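Local atomic coordinates of borrelidin polyketide synthase, type I (Streptomyces parvulus, PDB entry 6OBT), a protein that probably catalyses, as a dehydratase domain, the removal of water from beta-hydroxyacyl intermediates on a carrier protein during assembly of the polyketide borrelidin. Residues A[102-107]-A[152-157]; A[121-126]-A[134-139]. All blocks are in the same frame, centred on the assembly; numbering follows the deposited sequence.

Contact 1. Residues A[102-107]-A[152-157]; sequences VDELTL and EGILGA
Thr106 and Glu152 form one hydrogen-bonded pair of this antiparallel ladder, joined by Thr106 N to Glu152 O (2.9 Å) and Glu152 N to Thr106 O (3.1 Å). The second pair is less even: Ile154 N reaches Glu104 O at 2.8 Å, whereas Glu104 N to Ile154 O is longer (3.2 Å) and bent to 142° at the hydrogen. The uneven bonds coincide with a classic beta bulge, in which Asp103 and Glu104 both face Ile154 and the pairing slips by one residue before Val102 meets Leu155. Between the two pairs, Gly153 CA makes a CA-H...O contact with Glu104 O at 3.0 Å.

Val102, Leu105 and Leu155 share one face. Val102 CG2 runs alongside Leu155 CD2 at 3.9 Å, and Leu105, its CG anti to the backbone N (chi1 -162°), brings CD1 against the Glu152 carbonyl.

At the bulge, the carboxylate of Asp103 rests against Gly156, with OD1 3.5 Å from Gly156 CA. Across the two segments, cohesion therefore rests mainly on the four backbone hydrogen bonds, with one apolar side-chain contact; the apolar face packs mostly on helix 83-97, and the acids turn to outside partners, Asp103 to Ser101 and Glu152 to Gln108.

Contact 2. Residues A[121-126]-A[134-139]; sequences VRVVVT and RTVSMH
Val136 fits between two valines of the opposite strand: its CG2 lies 3.8 Å from Val123 CG1 and 3.9 Å from Val125 CG2. The torsion explains the fit, because CG2 is the branch anti to the backbone N, with CG1 at chi1 61°, and so it bridges the gap between the two neighbours. Met138 extends this apolar row, its chain bending at chi2 (71°) so that the methyl CE approaches Val123 CG1 at 4.2 Å. At the far end, the stem of Arg134 crosses Val125 at about a right angle, CD against CG1 at 3.9 Å. Val125, Arg134 and Met138 also touch helix 83-97, which covers this side.

The other face, carrying Val124, Thr126, Thr135, Ser137 and His139, is more polar. Ser137 OG meets the edge of the His139 ring in its plane, 2.6 Å from NE2, a hydrogen bond that restrains the ring's rotation; Val124 CB packs against the same OG. Thr126 and Thr135 lie side by side, and the hollow next to them holds a water bonded to Val124 O (2.7 Å), Thr126 OG1 (2.8 Å) and Thr135 OG1 (3.0 Å). Thr126 OG1 has a further partner in Gln55. Arg122 leads away from the hairpin to hydrogen-bond the main-chain carbonyls of Asp50 and Gly36 of the second subunit, and His139 packs on Pro52 of that subunit.

Three hydrogen-bonded pairs, Arg122-His139, Val124-Ser137 and Thr126-Thr135, each closed by two backbone bonds, keep the register regular throughout. Such an antiparallel beta hairpin, with one apolar face laid against a long helix, is characteristic of the hotdog fold, two of which make up the double hotdog of polyketide synthase dehydratases.

How the contacts relate
Contact 2 is nested in the chain within the loop closed by contact 1, and their centres lie 10 Å apart. Strands 134-142 and 148-156 are neighbours and join the two directly: Leu155 N is 2.7 Å from Arg134 O and Gly153 N is 2.8 Å from Val136 O, both probable hydrogen bonds. The strand order is thus 119-127, 134-142, 148-156, 101-107, uninterrupted across both contacts. Val136 also connects their apolar faces, touching Leu105 and Leu155, and helix 83-97 covers residues of each. They differ in surroundings: 121-126/134-139 reaches the second subunit, whereas 102-107/152-157 meets strand 254-263 of its own chain, which carries the strand order onward.

Contact 1. Residues A[102-107]-A[152-157]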
ATOM      1  N   VAL A 102       2.845  22.921  -1.725  1.00 42.60           N
ATOM      2  CA  VAL A 102       4.073  22.236  -2.126  1.00 38.83           C
ATOM      3  C   VAL A 102       5.174  23.267  -1.900  1.00 39.50           C
ATOM      4  O   VAL A 102       5.434  24.133  -2.739  1.00 41.90           O
ATOM      5  CB  VAL A 102       4.010  21.724  -3.566  1.00 40.48           C
ATOM      6  CG1 VAL A 102       5.303  21.021  -3.943  1.00 34.11           C
ATOM      7  CG2 VAL A 102       2.831  20.753  -3.741  1.00 36.77           C
ATOM      8  N   ASP A 103       5.764  23.229  -0.700  1.00 34.95           N
ATOM      9  CA  ASP A 103       6.867  24.131  -0.377  1.00 42.66           C
ATOM     10  C   ASP A 103       7.995  23.993  -1.385  1.00 41.45           C
ATOM     11  O   ASP A 103       8.643  24.982  -1.757  1.00 42.07           O
ATOM     12  CB  ASP A 103       7.397  23.838   1.029  1.00 48.45           C
ATOM     13  CG  ASP A 103       6.492  24.371   2.132  1.00 55.37           C
ATOM     14  OD1 ASP A 103       6.866  24.229   3.318  1.00 55.07           O
ATOM     15  OD2 ASP A 103       5.409  24.915   1.819  1.00 48.18           O
ATOM     16  N   GLU A 104       8.240  22.766  -1.843  1.00 44.35           N
ATOM     17  CA  GLU A 104       9.429  22.457  -2.623  1.00 48.24           C
ATOM     18  C   GLU A 104       9.205  21.131  -3.333  1.00 43.97           C
ATOM     19  O   GLU A 104       8.803  20.153  -2.692  1.00 41.75           O
ATOM     20  CB  GLU A 104      10.642  22.379  -1.688  1.00 56.71           C
ATOM     21  CG  GLU A 104      11.925  22.934  -2.227  1.00 70.04           C
ATOM     22  CD  GLU A 104      13.129  22.338  -1.522  1.00 82.15           C
ATOM     23  OE1 GLU A 104      14.074  21.897  -2.215  1.00 82.86           O
ATOM     24  OE2 GLU A 104      13.120  22.305  -0.270  1.00 85.94           O
ATOM     25  N   LEU A 105       9.458  21.092  -4.644  1.00 42.44           N
ATOM     26  CA  LEU A 105       9.511  19.820  -5.365  1.00 42.79           C
ATOM     27  C   LEU A 105      10.602  19.901  -6.425  1.00 42.71           C
ATOM     28  O   LEU A 105      10.643  20.849  -7.217  1.00 41.69           O
ATOM     29  CB  LEU A 105       8.170  19.454  -6.013  1.00 40.20           C
ATOM     30  CG  LEU A 105       8.084  17.963  -6.366  1.00 38.42           C
ATOM     31  CD1 LEU A 105       8.000  17.108  -5.100  1.00 39.70           C
ATOM     32  CD2 LEU A 105       6.926  17.660  -7.293  1.00 40.75           C
ATOM     33  N   THR A 106      11.491  18.916  -6.431  1.00 35.02           N
ATOM     34  CA  THR A 106      12.626  18.894  -7.342  1.00 38.41           C
ATOM     35  C   THR A 106      12.535  17.627  -8.171  1.00 40.30           C
ATOM     36  O   THR A 106      12.434  16.527  -7.607  1.00 36.94           O
ATOM     37  CB  THR A 106      13.947  18.930  -6.575  1.00 45.18           C
ATOM     38  OG1 THR A 106      13.859  19.902  -5.523  1.00 51.34           O
ATOM     39  CG2 THR A 106      15.084  19.306  -7.517  1.00 46.15           C
ATOM     40  N   LEU A 107      12.532  17.774  -9.493  1.00 41.47           N
ATOM     41  CA  LEU A 107      12.419  16.598 -10.347  1.00 45.76           C
ATOM     42  C   LEU A 107      13.785  15.949 -10.535  1.00 50.52           C
ATOM     43  O   LEU A 107      14.825  16.612 -10.482  1.00 49.03           O
ATOM     44  CB  LEU A 107      11.799  16.969 -11.696  1.00 44.78           C
ATOM     45  CG  LEU A 107      10.437  17.666 -11.564  1.00 43.91           C
ATOM     46  CD1 LEU A 107       9.786  17.928 -12.903  1.00 44.81           C
ATOM     47  CD2 LEU A 107       9.489  16.855 -10.673  1.00 42.73           C
ATOM     48  N   GLU A 152      11.394  14.587  -5.378  1.00 40.15           N
ATOM     49  CA  GLU A 152      11.450  14.659  -3.926  1.00 40.22           C
ATOM     50  C   GLU A 152      11.123  16.084  -3.512  1.00 37.32           C
ATOM     51  O   GLU A 152      11.421  17.035  -4.241  1.00 38.64           O
ATOM     52  CB  GLU A 152      12.821  14.240  -3.376  1.00 49.47           C
ATOM     53  CG  GLU A 152      13.137  12.751  -3.625  1.00 54.42           C
ATOM     54  CD  GLU A 152      14.407  12.279  -2.947  1.00 69.01           C
ATOM     55  OE1 GLU A 152      15.438  12.146  -3.637  1.00 78.13           O
ATOM     56  OE2 GLU A 152      14.374  12.022  -1.726  1.00 75.35           O
ATOM     57  N   GLY A 153      10.486  16.227  -2.358  1.00 38.81           N
ATOM     58  CA  GLY A 153      10.108  17.561  -1.941  1.00 39.82           C
ATOM     59  C   GLY A 153       9.516  17.600  -0.550  1.00 42.43           C
ATOM     60  O   GLY A 153       9.602  16.637   0.219  1.00 39.38           O
ATOM     61  N   ILE A 154       8.899  18.746  -0.257  1.00 36.60           N
ATOM     62  CA  ILE A 154       8.426  19.118   1.075  1.00 43.01           C
ATOM     63  C   ILE A 154       7.029  19.703   0.931  1.00 43.50           C
ATOM     64  O   ILE A 154       6.822  20.625   0.132  1.00 40.99           O
ATOM     65  CB  ILE A 154       9.349  20.163   1.739  1.00 50.30           C
ATOM     66  CG1 ILE A 154      10.818  19.746   1.643  1.00 54.29           C
ATOM     67  CG2 ILE A 154       8.905  20.470   3.168  1.00 55.36           C
ATOM     68  CD1 ILE A 154      11.237  18.770   2.695  1.00 55.88           C
ATOM     69  N   LEU A 155       6.079  19.178   1.700  1.00 43.00           N
ATOM     70  CA  LEU A 155       4.727  19.712   1.747  1.00 40.87           C
ATOM     71  C   LEU A 155       4.575  20.552   3.004  1.00 44.12           C
ATOM     72  O   LEU A 155       5.045  20.167   4.077  1.00 43.71           O
ATOM     73  CB  LEU A 155       3.683  18.599   1.726  1.00 39.19           C
ATOM     74  CG  LEU A 155       3.853  17.616   0.568  1.00 39.44           C
ATOM     75  CD1 LEU A 155       2.990  16.373   0.795  1.00 40.01           C
ATOM     76  CD2 LEU A 155       3.521  18.310  -0.763  1.00 42.00           C
ATOM     77  N   GLY A 156       3.928  21.714   2.863  1.00 48.01           N
ATOM     78  CA  GLY A 156       3.833  22.663   3.946  1.00 54.32           C
ATOM     79  C   GLY A 156       2.422  23.206   4.086  1.00 61.62           C
ATOM     80  O   GLY A 156       1.532  22.918   3.284  1.00 55.32           O
ATOM     81  N   ALA A 157       2.243  23.995   5.134  1.00 69.75           N
ATOM     82  CA  ALA A 157       0.962  24.610   5.429  1.00 79.05           C
ATOM     83  C   ALA A 157       0.881  25.985   4.787  1.00 87.56           C
ATOM     84  O   ALA A 157       1.881  26.703   4.679  1.00 93.76           O
ATOM     85  CB  ALA A 157       0.753  24.730   6.937  1.00 80.58           C
TER

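Contact 2. Residues A[121-126]-A[134-139]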
ATOM      1  N   VAL A 121       3.355   3.198  -9.877  1.00 32.90           N
ATOM      2  CA  VAL A 121       3.772   4.490  -9.358  1.00 36.95           C
ATOM      3  C   VAL A 121       3.442   4.569  -7.876  1.00 31.82           C
ATOM      4  O   VAL A 121       2.466   3.979  -7.402  1.00 35.35           O
ATOM      5  CB  VAL A 121       3.119   5.646 -10.153  1.00 38.59           C
ATOM      6  CG1 VAL A 121       3.505   5.529 -11.615  1.00 47.70           C
ATOM      7  CG2 VAL A 121       1.614   5.604 -10.031  1.00 36.75           C
ATOM      8  N   ARG A 122       4.290   5.280  -7.133  1.00 32.82           N
ATOM      9  CA  ARG A 122       4.065   5.536  -5.714  1.00 30.79           C
ATOM     10  C   ARG A 122       4.261   7.014  -5.406  1.00 33.09           C
ATOM     11  O   ARG A 122       5.195   7.640  -5.909  1.00 32.29           O
ATOM     12  CB  ARG A 122       5.023   4.740  -4.843  1.00 27.39           C
ATOM     13  CG  ARG A 122       5.008   3.257  -5.112  1.00 33.88           C
ATOM     14  CD  ARG A 122       3.724   2.626  -4.573  1.00 35.71           C
ATOM     15  NE  ARG A 122       3.796   1.170  -4.616  1.00 35.53           N
ATOM     16  CZ  ARG A 122       3.246   0.418  -5.563  1.00 40.86           C
ATOM     17  NH1 ARG A 122       2.578   0.988  -6.564  1.00 40.14           N
ATOM     18  NH2 ARG A 122       3.368  -0.908  -5.514  1.00 41.95           N
ATOM     19  N   VAL A 123       3.411   7.555  -4.538  1.00 31.36           N
ATOM     20  CA  VAL A 123       3.648   8.847  -3.909  1.00 30.60           C
ATOM     21  C   VAL A 123       3.719   8.599  -2.409  1.00 30.28           C
ATOM     22  O   VAL A 123       2.740   8.151  -1.805  1.00 33.36           O
ATOM     23  CB  VAL A 123       2.551   9.868  -4.242  1.00 30.70           C
ATOM     24  CG1 VAL A 123       2.947  11.239  -3.721  1.00 32.87           C
ATOM     25  CG2 VAL A 123       2.309   9.946  -5.765  1.00 28.83           C
ATOM     26  N   VAL A 124       4.856   8.920  -1.806  1.00 31.03           N
ATOM     27  CA  VAL A 124       5.135   8.547  -0.427  1.00 34.47           C
ATOM     28  C   VAL A 124       5.218   9.813   0.404  1.00 40.25           C
ATOM     29  O   VAL A 124       6.126  10.632   0.206  1.00 36.31           O
ATOM     30  CB  VAL A 124       6.433   7.739  -0.307  1.00 35.46           C
ATOM     31  CG1 VAL A 124       6.754   7.519   1.154  1.00 37.96           C
ATOM     32  CG2 VAL A 124       6.311   6.402  -1.055  1.00 37.50           C
ATOM     33  N   VAL A 125       4.295   9.967   1.348  1.00 35.78           N
ATOM     34  CA  VAL A 125       4.242  11.152   2.196  1.00 34.52           C
ATOM     35  C   VAL A 125       4.581  10.731   3.614  1.00 36.33           C
ATOM     36  O   VAL A 125       3.970   9.800   4.155  1.00 38.80           O
ATOM     37  CB  VAL A 125       2.869  11.838   2.117  1.00 32.17           C
ATOM     38  CG1 VAL A 125       2.818  13.012   3.092  1.00 39.16           C
ATOM     39  CG2 VAL A 125       2.609  12.319   0.670  1.00 32.72           C
ATOM     40  N   THR A 126       5.565  11.405   4.212  1.00 34.32           N
ATOM     41  CA  THR A 126       6.110  11.010   5.501  1.00 41.03           C
ATOM     42  C   THR A 126       6.070  12.185   6.471  1.00 45.48           C
ATOM     43  O   THR A 126       6.518  13.291   6.140  1.00 38.83           O
ATOM     44  CB  THR A 126       7.543  10.488   5.351  1.00 42.49           C
ATOM     45  OG1 THR A 126       7.580   9.487   4.322  1.00 43.75           O
ATOM     46  CG2 THR A 126       8.013   9.861   6.656  1.00 44.64           C
ATOM     47  N   ARG A 134       5.848  17.963   5.852  1.00 46.48           N
ATOM     48  CA  ARG A 134       6.000  16.555   5.519  1.00 47.74           C
ATOM     49  C   ARG A 134       6.848  16.408   4.265  1.00 45.12           C
ATOM     50  O   ARG A 134       6.810  17.250   3.369  1.00 46.26           O
ATOM     51  CB  ARG A 134       4.632  15.883   5.312  1.00 49.33           C
ATOM     52  CG  ARG A 134       3.737  15.923   6.548  1.00 58.78           C
ATOM     53  CD  ARG A 134       2.553  14.991   6.406  1.00 58.87           C
ATOM     54  NE  ARG A 134       1.532  15.262   7.410  1.00 62.51           N
ATOM     55  CZ  ARG A 134       0.508  14.457   7.674  1.00 61.02           C
ATOM     56  NH1 ARG A 134       0.371  13.313   7.012  1.00 60.33           N
ATOM     57  NH2 ARG A 134      -0.382  14.802   8.593  1.00 59.34           N
ATOM     58  N   THR A 135       7.641  15.343   4.218  1.00 41.76           N
ATOM     59  CA  THR A 135       8.363  15.054   2.992  1.00 40.92           C
ATOM     60  C   THR A 135       7.471  14.285   2.030  1.00 36.57           C
ATOM     61  O   THR A 135       6.511  13.623   2.424  1.00 37.82           O
ATOM     62  CB  THR A 135       9.618  14.238   3.274  1.00 50.32           C
ATOM     63  OG1 THR A 135       9.232  12.960   3.792  1.00 52.99           O
ATOM     64  CG2 THR A 135      10.486  14.955   4.290  1.00 56.01           C
ATOM     65  N   VAL A 136       7.788  14.392   0.746  1.00 38.70           N
ATOM     66  CA  VAL A 136       7.070  13.665  -0.291  1.00 36.36           C
ATOM     67  C   VAL A 136       8.093  13.193  -1.309  1.00 37.76           C
ATOM     68  O   VAL A 136       9.070  13.895  -1.594  1.00 34.19           O
ATOM     69  CB  VAL A 136       5.960  14.521  -0.948  1.00 37.53           C
ATOM     70  CG1 VAL A 136       6.524  15.797  -1.643  1.00 32.71           C
ATOM     71  CG2 VAL A 136       5.156  13.690  -1.923  1.00 35.39           C
ATOM     72  N   SER A 137       7.896  11.985  -1.825  1.00 36.09           N
ATOM     73  CA  SER A 137       8.745  11.476  -2.892  1.00 34.83           C
ATOM     74  C   SER A 137       7.892  10.666  -3.850  1.00 30.41           C
ATOM     75  O   SER A 137       6.878  10.080  -3.459  1.00 32.17           O
ATOM     76  CB  SER A 137       9.924  10.650  -2.355  1.00 39.36           C
ATOM     77  OG  SER A 137       9.503   9.505  -1.612  1.00 39.96           O
ATOM     78  N   MET A 138       8.305  10.673  -5.116  1.00 29.66           N
ATOM     79  CA  MET A 138       7.585  10.056  -6.224  1.00 31.31           C
ATOM     80  C   MET A 138       8.472   9.009  -6.884  1.00 31.45           C
ATOM     81  O   MET A 138       9.641   9.284  -7.175  1.00 32.77           O
ATOM     82  CB  MET A 138       7.181  11.101  -7.260  1.00 32.37           C
ATOM     83  CG  MET A 138       6.062  12.029  -6.793  1.00 42.22           C
ATOM     84  SD  MET A 138       6.618  13.169  -5.532  1.00 44.96           S
ATOM     85  CE  MET A 138       5.206  14.281  -5.519  1.00 40.67           C
ATOM     86  N   HIS A 139       7.913   7.830  -7.148  1.00 34.12           N
ATOM     87  CA  HIS A 139       8.706   6.706  -7.635  1.00 33.76           C
ATOM     88  C   HIS A 139       7.918   5.901  -8.655  1.00 33.03           C
ATOM     89  O   HIS A 139       6.688   5.896  -8.660  1.00 33.36           O
ATOM     90  CB  HIS A 139       9.125   5.748  -6.504  1.00 34.10           C
ATOM     91  CG  HIS A 139       9.560   6.440  -5.252  1.00 32.18           C
ATOM     92  ND1 HIS A 139      10.873   6.463  -4.836  1.00 35.68           N
ATOM     93  CD2 HIS A 139       8.857   7.138  -4.328  1.00 32.39           C
ATOM     94  CE1 HIS A 139      10.959   7.142  -3.703  1.00 35.08           C
ATOM     95  NE2 HIS A 139       9.751   7.568  -3.378  1.00 35.41           N
TER
HETATM   96  O   HOH W   1       8.075  10.900   1.995  1.00 42.55           O
HETATM   97  O   HOH W   2       1.858  11.091   6.136  1.00 49.66           O